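Local coordinates for ORF10 (Moritella marina, PDB 6RIW), which probably helps build polyunsaturated fatty acids, this chain being the ketosynthase-chain length factor piece of a larger synthase, at residues Q486-T489 with L490-N494; L555-M558 with Q559-N563; I846-T849 with A850-D854. All coordinates share one frame; numbering follows the deposited sequence.

Contact 1: residues Q486-T489 with L490-N494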
ATOM      1  N   GLN A 486       3.342  29.683  -0.770  1.00 17.22           N
ATOM      2  CA  GLN A 486       2.989  29.948   0.623  1.00 17.65           C
ATOM      3  C   GLN A 486       3.912  29.208   1.585  1.00 16.82           C
ATOM      4  O   GLN A 486       4.296  29.743   2.630  1.00 15.01           O
ATOM      5  CB  GLN A 486       1.523  29.562   0.862  1.00 18.94           C
ATOM      6  CG  GLN A 486       0.515  30.531   0.244  1.00 21.56           C
ATOM      7  CD  GLN A 486      -0.929  30.036   0.379  1.00 25.62           C
ATOM      8  OE1 GLN A 486      -1.271  29.358   1.347  1.00 23.31           O
ATOM      9  NE2 GLN A 486      -1.776  30.376  -0.593  1.00 27.54           N
ATOM     10  N   PHE A 487       4.284  27.972   1.247  1.00 16.13           N
ATOM     11  CA  PHE A 487       5.239  27.236   2.071  1.00 16.09           C
ATOM     12  C   PHE A 487       6.595  27.940   2.089  1.00 15.64           C
ATOM     13  O   PHE A 487       7.243  28.046   3.138  1.00 13.87           O
ATOM     14  CB  PHE A 487       5.357  25.812   1.510  1.00 16.35           C
ATOM     15  CG  PHE A 487       6.047  24.800   2.427  1.00 17.85           C
ATOM     16  CD1 PHE A 487       5.811  24.768   3.795  1.00 15.45           C
ATOM     17  CD2 PHE A 487       6.891  23.850   1.875  1.00 15.28           C
ATOM     18  CE1 PHE A 487       6.423  23.820   4.598  1.00 14.38           C
ATOM     19  CE2 PHE A 487       7.527  22.894   2.669  1.00 18.78           C
ATOM     20  CZ  PHE A 487       7.294  22.878   4.036  1.00 15.51           C
ATOM     21  N   LYS A 488       7.056  28.399   0.928  1.00 13.65           N
ATOM     22  CA  LYS A 488       8.343  29.094   0.872  1.00 15.75           C
ATOM     23  C   LYS A 488       8.340  30.311   1.792  1.00 17.31           C
ATOM     24  O   LYS A 488       9.267  30.520   2.581  1.00 17.18           O
ATOM     25  CB  LYS A 488       8.631  29.494  -0.576  1.00 18.28           C
ATOM     26  CG  LYS A 488      10.039  30.067  -0.819  1.00 22.13           C
ATOM     27  CD  LYS A 488      10.186  30.473  -2.306  1.00 23.39           C
ATOM     28  CE  LYS A 488      11.519  31.176  -2.569  1.00 34.53           C
ATOM     29  NZ  LYS A 488      11.672  31.529  -4.013  1.00 39.71           N
ATOM     30  N   THR A 489       7.285  31.112   1.710  1.00 16.81           N
ATOM     31  CA  THR A 489       7.168  32.303   2.556  1.00 20.74           C
ATOM     32  C   THR A 489       7.093  31.937   4.031  1.00 20.30           C
ATOM     33  O   THR A 489       7.753  32.555   4.876  1.00 18.56           O
ATOM     34  CB  THR A 489       5.924  33.076   2.153  1.00 20.98           C
ATOM     35  OG1 THR A 489       6.080  33.515   0.804  1.00 23.19           O
ATOM     36  CG2 THR A 489       5.703  34.267   3.071  1.00 26.74           C
ATOM     37  N   LEU A 490       6.277  30.935   4.360  1.00 19.06           N
ATOM     38  CA  LEU A 490       6.213  30.444   5.730  1.00 16.77           C
ATOM     39  C   LEU A 490       7.599  30.102   6.269  1.00 17.98           C
ATOM     40  O   LEU A 490       7.963  30.500   7.382  1.00 18.22           O
ATOM     41  CB  LEU A 490       5.281  29.223   5.775  1.00 17.83           C
ATOM     42  CG  LEU A 490       5.007  28.633   7.160  1.00 19.04           C
ATOM     43  CD1 LEU A 490       3.813  29.324   7.772  1.00 17.86           C
ATOM     44  CD2 LEU A 490       4.745  27.127   7.043  1.00 15.51           C
ATOM     45  N   LEU A 491       8.381  29.324   5.510  1.00 12.61           N
ATOM     46  CA  LEU A 491       9.675  28.878   6.013  1.00 15.74           C
ATOM     47  C   LEU A 491      10.639  30.046   6.163  1.00 16.24           C
ATOM     48  O   LEU A 491      11.393  30.120   7.142  1.00 19.34           O
ATOM     49  CB  LEU A 491      10.263  27.832   5.065  1.00 15.45           C
ATOM     50  CG  LEU A 491       9.430  26.564   4.983  1.00 15.76           C
ATOM     51  CD1 LEU A 491       9.956  25.684   3.818  1.00 15.32           C
ATOM     52  CD2 LEU A 491       9.526  25.842   6.314  1.00 17.45           C
ATOM     53  N   ASN A 492      10.625  30.964   5.202  1.00 19.88           N
ATOM     54  CA  ASN A 492      11.572  32.076   5.247  1.00 18.47           C
ATOM     55  C   ASN A 492      11.286  33.000   6.420  1.00 25.47           C
ATOM     56  O   ASN A 492      12.217  33.586   6.980  1.00 21.60           O
ATOM     57  CB  ASN A 492      11.541  32.846   3.933  1.00 20.38           C
ATOM     58  CG  ASN A 492      12.326  32.143   2.840  1.00 22.64           C
ATOM     59  OD1 ASN A 492      13.222  31.364   3.131  1.00 25.87           O
ATOM     60  ND2 ASN A 492      11.988  32.406   1.586  1.00 22.12           N
ATOM     61  N   ASN A 493      10.021  33.117   6.814  1.00 20.83           N
ATOM     62  CA  ASN A 493       9.614  33.912   7.962  1.00 21.42           C
ATOM     63  C   ASN A 493       9.615  33.133   9.270  1.00 23.71           C
ATOM     64  O   ASN A 493       9.239  33.696  10.298  1.00 23.60           O
ATOM     65  CB  ASN A 493       8.220  34.481   7.719  1.00 22.73           C
ATOM     66  CG  ASN A 493       8.168  35.365   6.507  1.00 28.46           C
ATOM     67  OD1 ASN A 493       9.176  35.928   6.107  1.00 36.30           O
ATOM     68  ND2 ASN A 493       6.984  35.501   5.914  1.00 34.14           N
ATOM     69  N   ASN A 494      10.029  31.865   9.248  1.00 20.29           N
ATOM     70  CA  ASN A 494       9.987  30.962  10.398  1.00 22.70           C
ATOM     71  C   ASN A 494       8.630  31.020  11.105  1.00 21.39           C
ATOM     72  O   ASN A 494       8.540  31.091  12.331  1.00 23.70           O
ATOM     73  CB  ASN A 494      11.130  31.225  11.384  1.00 26.48           C
ATOM     74  CG  ASN A 494      11.421  30.015  12.274  1.00 34.73           C
ATOM     75  OD1 ASN A 494      11.212  28.839  11.881  1.00 38.99           O
ATOM     76  ND2 ASN A 494      11.887  30.290  13.484  1.00 37.17           N
TER
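Phe487 sends its CG anti to its own backbone N (chi1 -166°), while Leu491, one turn on, carries its CG beside the backbone N (chi1 -64°). These two choices bring the leucine over the aromatic ring. The touching branch is CD1 of Leu491, which sits 3.8 Å from the centroid of the Phe487 ring and almost on the ring normal. This is a CH-pi contact over the face. Leu490 meets the same ring differently: its CD2 comes in at the edge, near the ring plane, 4.2 Å from CD1 of Phe487. One ring thus serves two successive leucines, one by its face and one by its edge. With an alanine here, both leucine methyls would probably lose their partner, and a gap would open toward Ile847 on helix 841-854.

The backbone below is ordinary alpha helix. Leu491 N donates to Phe487 O at 2.9 Å, and Asn492 N to Lys488 O at 3.0 Å. On another side of the helix Thr489 and Asn493 lie alongside each other, CG2 of Thr489 being 3.4 Å from ND2 of Asn493. The amide of Asn492 reaches out of the segment, and its ND2 is bonded to Gln855.

Phe487 also meets the ring of Phe478, and Ile834 touches both Phe487 and Leu490. The last turn closes at Asn494, which has positive phi and whose N bonds to Leu491 O at 3.1 Å. The whole is an amphipathic helix ended by a Schellman motif.

Contact 2: residues L555-M558 with Q559-N563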
ATOM      1  N   LEU A 555      -7.586  13.146  -3.551  1.00 14.50           N
ATOM      2  CA  LEU A 555      -7.682  14.468  -4.175  1.00 17.55           C
ATOM      3  C   LEU A 555      -6.465  15.329  -3.849  1.00 17.07           C
ATOM      4  O   LEU A 555      -5.946  16.041  -4.717  1.00 17.14           O
ATOM      5  CB  LEU A 555      -8.958  15.170  -3.711  1.00 18.03           C
ATOM      6  CG  LEU A 555     -10.230  14.474  -4.190  1.00 19.40           C
ATOM      7  CD1 LEU A 555     -11.439  15.000  -3.454  1.00 22.94           C
ATOM      8  CD2 LEU A 555     -10.375  14.666  -5.679  1.00 25.95           C
ATOM      9  N   MET A 556      -6.015  15.296  -2.591  1.00 16.26           N
ATOM     10  CA  MET A 556      -4.843  16.077  -2.203  1.00 15.02           C
ATOM     11  C   MET A 556      -3.610  15.651  -2.979  1.00 18.06           C
ATOM     12  O   MET A 556      -2.837  16.506  -3.430  1.00 17.27           O
ATOM     13  CB  MET A 556      -4.568  15.943  -0.707  1.00 19.06           C
ATOM     14  CG  MET A 556      -5.596  16.591   0.165  1.00 23.62           C
ATOM     15  SD  MET A 556      -5.150  18.294   0.533  1.00 35.76           S
ATOM     16  CE  MET A 556      -3.722  18.060   1.590  1.00 20.83           C
ATOM     17  N   MET A 557      -3.388  14.331  -3.110  1.00 17.11           N
ATOM     18  CA  MET A 557      -2.228  13.834  -3.845  1.00 15.11           C
ATOM     19  C   MET A 557      -2.308  14.238  -5.313  1.00 16.01           C
ATOM     20  O   MET A 557      -1.303  14.620  -5.927  1.00 15.58           O
ATOM     21  CB  MET A 557      -2.134  12.305  -3.725  1.00 14.51           C
ATOM     22  CG  MET A 557      -1.130  11.663  -4.706  1.00 18.30           C
ATOM     23  SD  MET A 557      -1.902  11.152  -6.281  1.00 24.28           S
ATOM     24  CE  MET A 557      -0.460  11.039  -7.344  1.00 20.29           C
ATOM     25  N   MET A 558      -3.499  14.159  -5.892  1.00 13.58           N
ATOM     26  CA  MET A 558      -3.636  14.441  -7.317  1.00 16.39           C
ATOM     27  C   MET A 558      -3.321  15.897  -7.616  1.00 15.71           C
ATOM     28  O   MET A 558      -2.670  16.207  -8.622  1.00 15.11           O
ATOM     29  CB  MET A 558      -5.052  14.094  -7.776  1.00 16.53           C
ATOM     30  CG  MET A 558      -5.289  12.594  -7.885  1.00 20.10           C
ATOM     31  SD  MET A 558      -7.049  12.265  -7.660  1.00 31.05           S
ATOM     32  CE  MET A 558      -7.614  12.738  -9.286  1.00 26.34           C
ATOM     33  N   GLN A 559      -3.787  16.807  -6.757  1.00 16.07           N
ATOM     34  CA  GLN A 559      -3.557  18.230  -6.986  1.00 16.12           C
ATOM     35  C   GLN A 559      -2.073  18.584  -6.899  1.00 17.57           C
ATOM     36  O   GLN A 559      -1.558  19.306  -7.761  1.00 16.66           O
ATOM     37  CB  GLN A 559      -4.360  19.061  -5.989  1.00 20.21           C
ATOM     38  CG  GLN A 559      -4.298  20.538  -6.236  1.00 24.74           C
ATOM     39  CD  GLN A 559      -5.472  21.259  -5.606  1.00 32.35           C
ATOM     40  OE1 GLN A 559      -5.544  21.391  -4.384  1.00 34.41           O
ATOM     41  NE2 GLN A 559      -6.413  21.707  -6.441  1.00 33.20           N
ATOM     42  N   VAL A 560      -1.364  18.105  -5.865  1.00 13.01           N
ATOM     43  CA  VAL A 560       0.044  18.494  -5.750  1.00 14.85           C
ATOM     44  C   VAL A 560       0.873  17.838  -6.848  1.00 14.46           C
ATOM     45  O   VAL A 560       1.817  18.450  -7.368  1.00 14.84           O
ATOM     46  CB  VAL A 560       0.626  18.204  -4.348  1.00 15.27           C
ATOM     47  CG1 VAL A 560      -0.081  19.036  -3.274  1.00 15.45           C
ATOM     48  CG2 VAL A 560       0.600  16.685  -3.990  1.00 12.24           C
ATOM     49  N   ALA A 561       0.545  16.597  -7.220  1.00 12.07           N
ATOM     50  CA  ALA A 561       1.300  15.916  -8.273  1.00 12.72           C
ATOM     51  C   ALA A 561       1.116  16.618  -9.610  1.00 15.36           C
ATOM     52  O   ALA A 561       2.083  16.823 -10.356  1.00 14.30           O
ATOM     53  CB  ALA A 561       0.864  14.449  -8.407  1.00 13.50           C
ATOM     54  N   ASP A 562      -0.123  16.995  -9.920  1.00 15.86           N
ATOM     55  CA  ASP A 562      -0.415  17.740 -11.146  1.00 17.37           C
ATOM     56  C   ASP A 562       0.366  19.047 -11.191  1.00 16.67           C
ATOM     57  O   ASP A 562       0.963  19.391 -12.217  1.00 16.88           O
ATOM     58  CB  ASP A 562      -1.919  18.013 -11.228  1.00 16.87           C
ATOM     59  CG  ASP A 562      -2.353  18.555 -12.593  1.00 19.81           C
ATOM     60  OD1 ASP A 562      -1.979  17.973 -13.630  1.00 21.34           O
ATOM     61  OD2 ASP A 562      -3.093  19.559 -12.607  1.00 22.55           O
ATOM     62  N   ASN A 563       0.376  19.787 -10.080  1.00 14.57           N
ATOM     63  CA  ASN A 563       1.083  21.064 -10.035  1.00 17.19           C
ATOM     64  C   ASN A 563       2.590  20.870 -10.164  1.00 19.50           C
ATOM     65  O   ASN A 563       3.260  21.622 -10.888  1.00 18.82           O
ATOM     66  CB  ASN A 563       0.744  21.811  -8.739  1.00 16.76           C
ATOM     67  CG  ASN A 563      -0.663  22.366  -8.746  1.00 22.84           C
ATOM     68  OD1 ASN A 563      -1.260  22.545  -9.805  1.00 25.02           O
ATOM     69  ND2 ASN A 563      -1.199  22.645  -7.567  1.00 22.57           N
TER
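Met557 and Ala561 make the side-chain packing of this contact. They stand four residues apart on one helix. CE of Met557 lies 3.8 Å from CB of Ala561. The methionine starts with CG anti to its backbone N (chi1 168°) and then bends at chi2 (-92°), and the SD-CE bond then runs along the helix and sets the terminal methyl over the alanine. CB of Ala561 also rests on the carbonyl oxygen of Met557, 3.3 Å away. Val560 packs on the backbone too. Its CG2 lies 3.4 Å from Met557 O and is also near Met556 O, so one methyl lies by two carbonyls of the preceding turn.

The hydrogen bonds between the segments run from backbone to backbone, each from residue i+4 to residue i. Ala561 N bonds to Met557 O at 3.0 Å, and Asp562 N to Met558 O, also at 3.0 Å. Gln559 N reaches Leu555 O at 3.1 Å. The bond from Val560 N to Met556 O is longer, 3.3 Å, but straight, with an angle of 168° at the hydrogen.

The polar side chains find their partners outside the two segments. The carboxylate of Asp562 is buried and well supplied: OD1 meets Arg539 in a salt bridge and accepts a bond from Trp653, and OD2 pairs with Lys566, one turn on in the same helix. Two cations so close would probably help keep it ionised. NE2 of Gln559 donates to the carbonyl of Asp534.

Met557 faces helix 642-653, whereas Met556 and Val560 lie on strands 469-478 and 741-752. This is a buried helix packed between a sheet and another helix, as in the layered thiolase fold.

Contact 3: residues I846-T849 with A850-D854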
ATOM      1  N   ILE A 846      12.461  17.293   2.371  1.00 13.12           N
ATOM      2  CA  ILE A 846      13.132  17.494   1.083  1.00 12.06           C
ATOM      3  C   ILE A 846      12.738  18.836   0.488  1.00 12.02           C
ATOM      4  O   ILE A 846      13.589  19.592  -0.010  1.00 13.52           O
ATOM      5  CB  ILE A 846      12.810  16.332   0.127  1.00 10.49           C
ATOM      6  CG1 ILE A 846      13.616  15.089   0.530  1.00 12.76           C
ATOM      7  CG2 ILE A 846      13.118  16.736  -1.343  1.00 15.52           C
ATOM      8  CD1 ILE A 846      13.245  13.802  -0.263  1.00 11.44           C
ATOM      9  N   ILE A 847      11.452  19.178   0.550  1.00 11.50           N
ATOM     10  CA  ILE A 847      11.008  20.411  -0.099  1.00 10.31           C
ATOM     11  C   ILE A 847      11.511  21.647   0.651  1.00 14.20           C
ATOM     12  O   ILE A 847      11.962  22.619   0.019  1.00 12.54           O
ATOM     13  CB  ILE A 847       9.480  20.413  -0.253  1.00 11.42           C
ATOM     14  CG1 ILE A 847       9.110  19.369  -1.321  1.00 12.85           C
ATOM     15  CG2 ILE A 847       8.961  21.839  -0.640  1.00 15.08           C
ATOM     16  CD1 ILE A 847       7.623  19.315  -1.637  1.00 12.36           C
ATOM     17  N   LYS A 848      11.450  21.644   1.995  1.00 11.13           N
ATOM     18  CA  LYS A 848      12.085  22.727   2.751  1.00 12.93           C
ATOM     19  C   LYS A 848      13.542  22.905   2.324  1.00 14.55           C
ATOM     20  O   LYS A 848      14.003  24.029   2.065  1.00 13.45           O
ATOM     21  CB  LYS A 848      12.042  22.454   4.257  1.00 14.88           C
ATOM     22  CG  LYS A 848      12.946  23.423   5.052  1.00 16.29           C
ATOM     23  CD  LYS A 848      13.015  23.102   6.550  1.00 15.20           C
ATOM     24  CE  LYS A 848      14.157  23.846   7.258  1.00 21.24           C
ATOM     25  NZ  LYS A 848      14.275  23.448   8.691  1.00 19.01           N
ATOM     26  N   THR A 849      14.281  21.798   2.293  1.00 10.65           N
ATOM     27  CA  THR A 849      15.710  21.841   1.993  1.00 12.82           C
ATOM     28  C   THR A 849      15.955  22.303   0.564  1.00 16.64           C
ATOM     29  O   THR A 849      16.832  23.145   0.312  1.00 15.29           O
ATOM     30  CB  THR A 849      16.320  20.464   2.232  1.00 12.39           C
ATOM     31  OG1 THR A 849      16.130  20.079   3.601  1.00 12.12           O
ATOM     32  CG2 THR A 849      17.813  20.442   1.903  1.00 11.35           C
ATOM     33  N   ALA A 850      15.176  21.778  -0.390  1.00 11.75           N
ATOM     34  CA  ALA A 850      15.333  22.214  -1.779  1.00 14.99           C
ATOM     35  C   ALA A 850      15.014  23.698  -1.951  1.00 17.77           C
ATOM     36  O   ALA A 850      15.697  24.394  -2.711  1.00 16.66           O
ATOM     37  CB  ALA A 850      14.450  21.374  -2.700  1.00 13.31           C
ATOM     38  N   LEU A 851      13.984  24.208  -1.258  1.00 13.57           N
ATOM     39  CA  LEU A 851      13.675  25.639  -1.371  1.00 14.98           C
ATOM     40  C   LEU A 851      14.809  26.491  -0.809  1.00 19.07           C
ATOM     41  O   LEU A 851      15.174  27.515  -1.404  1.00 20.75           O
ATOM     42  CB  LEU A 851      12.349  25.969  -0.671  1.00 16.01           C
ATOM     43  CG  LEU A 851      11.017  25.486  -1.288  1.00 16.09           C
ATOM     44  CD1 LEU A 851       9.822  25.723  -0.329  1.00 15.32           C
ATOM     45  CD2 LEU A 851      10.722  26.138  -2.656  1.00 15.70           C
ATOM     46  N   LEU A 852      15.386  26.084   0.329  1.00 18.65           N
ATOM     47  CA  LEU A 852      16.490  26.836   0.923  1.00 20.39           C
ATOM     48  C   LEU A 852      17.706  26.847   0.012  1.00 21.53           C
ATOM     49  O   LEU A 852      18.350  27.885  -0.158  1.00 19.24           O
ATOM     50  CB  LEU A 852      16.888  26.232   2.270  1.00 16.76           C
ATOM     51  CG  LEU A 852      15.937  26.434   3.458  1.00 25.85           C
ATOM     52  CD1 LEU A 852      16.614  25.929   4.745  1.00 29.62           C
ATOM     53  CD2 LEU A 852      15.515  27.891   3.597  1.00 27.73           C
ATOM     54  N   LEU A 853      18.053  25.692  -0.552  1.00 15.62           N
ATOM     55  CA  LEU A 853      19.175  25.619  -1.484  1.00 17.30           C
ATOM     56  C   LEU A 853      18.909  26.375  -2.781  1.00 17.90           C
ATOM     57  O   LEU A 853      19.837  26.967  -3.347  1.00 18.52           O
ATOM     58  CB  LEU A 853      19.498  24.160  -1.779  1.00 15.71           C
ATOM     59  CG  LEU A 853      20.098  23.415  -0.592  1.00 14.58           C
ATOM     60  CD1 LEU A 853      20.039  21.923  -0.907  1.00 14.78           C
ATOM     61  CD2 LEU A 853      21.518  23.854  -0.307  1.00 18.32           C
ATOM     62  N   ASP A 854      17.665  26.379  -3.262  1.00 14.37           N
ATOM     63  CA  ASP A 854      17.325  27.164  -4.440  1.00 16.78           C
ATOM     64  C   ASP A 854      17.518  28.660  -4.216  1.00 22.59           C
ATOM     65  O   ASP A 854      17.741  29.401  -5.182  1.00 17.62           O
ATOM     66  CB  ASP A 854      15.884  26.898  -4.851  1.00 17.01           C
ATOM     67  CG  ASP A 854      15.564  27.489  -6.215  1.00 21.58           C
ATOM     68  OD1 ASP A 854      16.300  27.183  -7.171  1.00 16.24           O
ATOM     69  OD2 ASP A 854      14.599  28.270  -6.344  1.00 21.18           O
TER
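Ala850 N donates to Ile846 O at 2.7 Å, the shortest backbone bond between the segments. The bonds that follow along the helix are slightly longer. Leu851 N bonds to Ile847 O at 2.9 Å, and Leu853 N to Thr849 O at 3.0 Å.

Three side-chain pairs, each four residues apart, line the helix. Ile847 and Leu851 lie side by side and point the same way, with CG2 of the isoleucine 4.0 Å from CD1 of the leucine. Thr849 and Leu853 lie side by side in the same manner, with CG2 of the threonine 3.9 Å from CD1 of the leucine. The torsion of Thr849 (chi1 -60°) sorts its two branches: the methyl lies anti to the backbone N and meets the leucine, and OG1 lies beside the backbone N. There OG1 is bonded to the carbonyl of Ser845, which keeps this buried hydroxyl satisfied inside its own helix.

Lys848 is different. Its chain is extended, and CE passes CD1 of Leu852 at 4.1 Å. The apolar stem packs on the leucine, and the extended chain carries NZ beyond it. NZ forms a salt bridge with Glu801 and a hydrogen bond with Ser828, so the buried ammonium has two partners.

Thr849 and Leu853 pack on strands 865-870 and 876-884, and Ile847 and Leu851 on strand 469-478 and helix 484-492. This is a core helix laid against strands of a thiolase-type domain, here in the second ketosynthase-like half, probably the chain length factor.

In the fold
Each contact spans about two turns of one helix in the same ketosynthase-like half; contact 1 runs on into a loop. The helices of contacts 1 and 3 pack together, with CE2 of Phe487 3.8 Å from CG2 of Ile847 and CD1 of Leu491 against Lys848. Contact 2 touches neither, its centre lying about 20 Å from that of contact 1 and 19 Å from that of contact 3. Contacts 2 and 3 are buried, and both rest on strand 469-478. Contact 1 is partly exposed: one phenylalanine with its leucines faces inward and asparagines face outward. Contact 2 packs a thioether on an alanine, contact 3 branched aliphatic pairs. Both bury one charge, matched by opposite charge outside the segments.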